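Local atomic coordinates of TrwG protein (Bartonella grahamii, PDB entry 4NHF), a protein that probably serves as a VirB8-like component of the Trw type IV secretion system, with this chain forming its soluble domain beyond the transmembrane helix. Residues A[77-82]-A[165-170]. Sequence-based numbering, arbitrary orientation.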
loop_
_atom_site.group_PDB
_atom_site.type_symbol
_atom_site.label_atom_id
_atom_site.label_comp_id
_atom_site.label_asym_id
_atom_site.label_seq_id
_atom_site.Cartn_x
_atom_site.Cartn_y
_atom_site.Cartn_z
ATOM N N ALA A 77 -0.369 -20.931 0.690
ATOM C CA ALA A 77 0.390 -21.493 1.858
ATOM C C ALA A 77 1.855 -21.852 1.541
ATOM O O ALA A 77 2.767 -21.460 2.276
ATOM C CB ALA A 77 -0.329 -22.686 2.443
ATOM N N SER A 78 2.104 -22.549 0.431
ATOM C CA SER A 78 3.487 -22.895 0.109
ATOM C C SER A 78 4.350 -21.658 -0.160
ATOM O O SER A 78 5.542 -21.637 0.200
ATOM C CB SER A 78 3.581 -23.916 -1.029
ATOM O OG SER A 78 3.182 -23.310 -2.238
ATOM N N VAL A 79 3.752 -20.622 -0.749
ATOM C CA VAL A 79 4.475 -19.417 -1.071
ATOM C C VAL A 79 4.803 -18.636 0.206
ATOM O O VAL A 79 5.952 -18.162 0.374
ATOM C CB VAL A 79 3.684 -18.570 -2.072
ATOM C CG1 VAL A 79 4.316 -17.192 -2.270
ATOM C CG2 VAL A 79 3.593 -19.331 -3.381
ATOM N N GLN A 80 3.838 -18.608 1.141
ATOM C CA GLN A 80 4.075 -18.040 2.436
ATOM C C GLN A 80 5.308 -18.611 3.061
ATOM O O GLN A 80 6.094 -17.868 3.626
ATOM C CB GLN A 80 2.919 -18.291 3.417
ATOM C CG GLN A 80 1.640 -17.569 3.064
ATOM C CD GLN A 80 0.511 -17.864 4.032
ATOM O OE1 GLN A 80 0.563 -18.849 4.744
ATOM N NE2 GLN A 80 -0.555 -17.046 3.998
ATOM N N GLN A 81 5.447 -19.928 3.014
ATOM C CA GLN A 81 6.548 -20.585 3.693
ATOM C C GLN A 81 7.872 -20.249 3.049
ATOM O O GLN A 81 8.853 -20.128 3.733
ATOM C CB GLN A 81 6.357 -22.109 3.752
ATOM C CG GLN A 81 5.166 -22.548 4.605
ATOM C CD GLN A 81 5.256 -22.057 6.040
ATOM O OE1 GLN A 81 4.291 -21.501 6.598
ATOM N NE2 GLN A 81 6.419 -22.174 6.607
ATOM N N GLU A 82 7.887 -20.108 1.732
ATOM C CA GLU A 82 9.086 -19.664 1.034
ATOM C C GLU A 82 9.437 -18.261 1.440
ATOM O O GLU A 82 10.596 -17.997 1.751
ATOM C CB GLU A 82 8.916 -19.746 -0.452
ATOM C CG GLU A 82 8.880 -21.188 -0.909
ATOM C CD GLU A 82 8.187 -21.398 -2.267
ATOM O OE1 GLU A 82 7.666 -20.428 -2.893
ATOM O OE2 GLU A 82 8.162 -22.574 -2.711
ATOM N N PHE A 165 -7.023 -12.385 -3.919
ATOM C CA PHE A 165 -5.824 -12.528 -4.731
ATOM C C PHE A 165 -4.882 -13.475 -4.007
ATOM O O PHE A 165 -4.671 -13.329 -2.760
ATOM C CB PHE A 165 -5.162 -11.171 -4.918
ATOM C CG PHE A 165 -3.934 -11.191 -5.795
ATOM C CD1 PHE A 165 -4.033 -11.432 -7.163
ATOM C CD2 PHE A 165 -2.671 -10.952 -5.257
ATOM C CE1 PHE A 165 -2.917 -11.404 -7.983
ATOM C CE2 PHE A 165 -1.544 -10.919 -6.085
ATOM C CZ PHE A 165 -1.673 -11.144 -7.436
ATOM N N GLN A 166 -4.272 -14.395 -4.771
ATOM C CA GLN A 166 -3.337 -15.356 -4.234
ATOM C C GLN A 166 -2.209 -15.647 -5.214
ATOM O O GLN A 166 -2.426 -16.061 -6.329
ATOM C CB GLN A 166 -3.970 -16.675 -3.867
ATOM C CG GLN A 166 -5.026 -16.591 -2.800
ATOM C CD GLN A 166 -4.423 -16.587 -1.409
ATOM O OE1 GLN A 166 -4.301 -17.660 -0.781
ATOM N NE2 GLN A 166 -4.059 -15.394 -0.909
ATOM N N ILE A 167 -0.999 -15.403 -4.768
ATOM C CA ILE A 167 0.201 -15.796 -5.500
ATOM C C ILE A 167 0.377 -17.290 -5.217
ATOM O O ILE A 167 0.541 -17.677 -4.056
ATOM C CB ILE A 167 1.400 -15.005 -4.971
ATOM C CG1 ILE A 167 1.171 -13.501 -5.156
ATOM C CG2 ILE A 167 2.714 -15.466 -5.616
ATOM C CD1 ILE A 167 1.298 -13.037 -6.580
ATOM N N THR A 168 0.337 -18.119 -6.244
ATOM C CA THR A 168 0.513 -19.566 -6.068
ATOM C C THR A 168 1.910 -20.078 -6.337
ATOM O O THR A 168 2.224 -21.206 -5.979
ATOM C CB THR A 168 -0.478 -20.310 -6.977
ATOM O OG1 THR A 168 -0.319 -19.812 -8.320
ATOM C CG2 THR A 168 -1.870 -19.988 -6.484
ATOM N N SER A 169 2.697 -19.283 -7.058
ATOM C CA SER A 169 4.158 -19.515 -7.172
ATOM C C SER A 169 4.879 -18.198 -7.374
ATOM O O SER A 169 4.336 -17.219 -7.949
ATOM C CB SER A 169 4.490 -20.532 -8.290
ATOM O OG SER A 169 4.120 -20.002 -9.525
ATOM N N TYR A 170 6.069 -18.128 -6.859
ATOM C CA TYR A 170 6.837 -16.912 -6.935
ATOM C C TYR A 170 8.291 -17.226 -6.775
ATOM O O TYR A 170 8.675 -17.909 -5.819
ATOM C CB TYR A 170 6.379 -15.904 -5.880
ATOM C CG TYR A 170 7.094 -14.559 -5.943
ATOM C CD1 TYR A 170 8.390 -14.394 -5.410
ATOM C CD2 TYR A 170 6.501 -13.473 -6.557
ATOM C CE1 TYR A 170 9.017 -13.136 -5.422
ATOM C CE2 TYR A 170 7.110 -12.245 -6.604
ATOM C CZ TYR A 170 8.381 -12.072 -6.062
ATOM O OH TYR A 170 8.927 -10.830 -6.137
HETATM O O HOH W 1 0.939 -22.553 -4.286
HETATM O O HOH W 2 7.916 -17.689 -3.107
HETATM O O HOH W 3 6.752 -20.612 -5.492
#
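Val79 drives its forked side chain from the helix against the backbone of the strand at Ile167 and Thr168, and its two methyls divide the work. CG2, anti to the carbonyl carbon, lies on the main chain, 3.5 Å from the carbonyl carbon C of Thr168. CG1, anti to the backbone N (chi1 171°), is turned to the apolar side instead, where it meets the branch methyl CG2 of Ile167 at 4.1 Å, the two side chains crossing at a slant, and looser contact with CB of Tyr170 completes that side. The rest of Ile167 and the ring of Tyr170 lead away from the helix.

No direct hydrogen bond joins the segments; water bridges link them beside the valine. One water donates to Thr168 O and is also hydrogen-bonded to Ser78 OG. On the next helical turn Glu82 reaches out with its chain extended beyond CG, and its OE1 accepts from two waters, each at 2.8 Å. The first of these donates to Tyr170 O as well, while the second accepts from Tyr170 N, so one carboxylate oxygen serves both backbone polar groups of Tyr170.

Thr168 and Ser169 both face Gly145 in a classic beta bulge on strand 165-174, at the margin of the four-stranded antiparallel sheet of this VirB8 domain. The axes of segments 77-82 and 165-170 approach to 7.3 Å, their N-to-C directions 62° apart. Helix 42-57 closes the apolar side: Tyr52 touches both Val79 and Ile167, and Tyr170 OH is hydrogen-bonded to Glu57 OE2, whereas Ile144 of strand 138-148 packs against Ile167 and Tyr170.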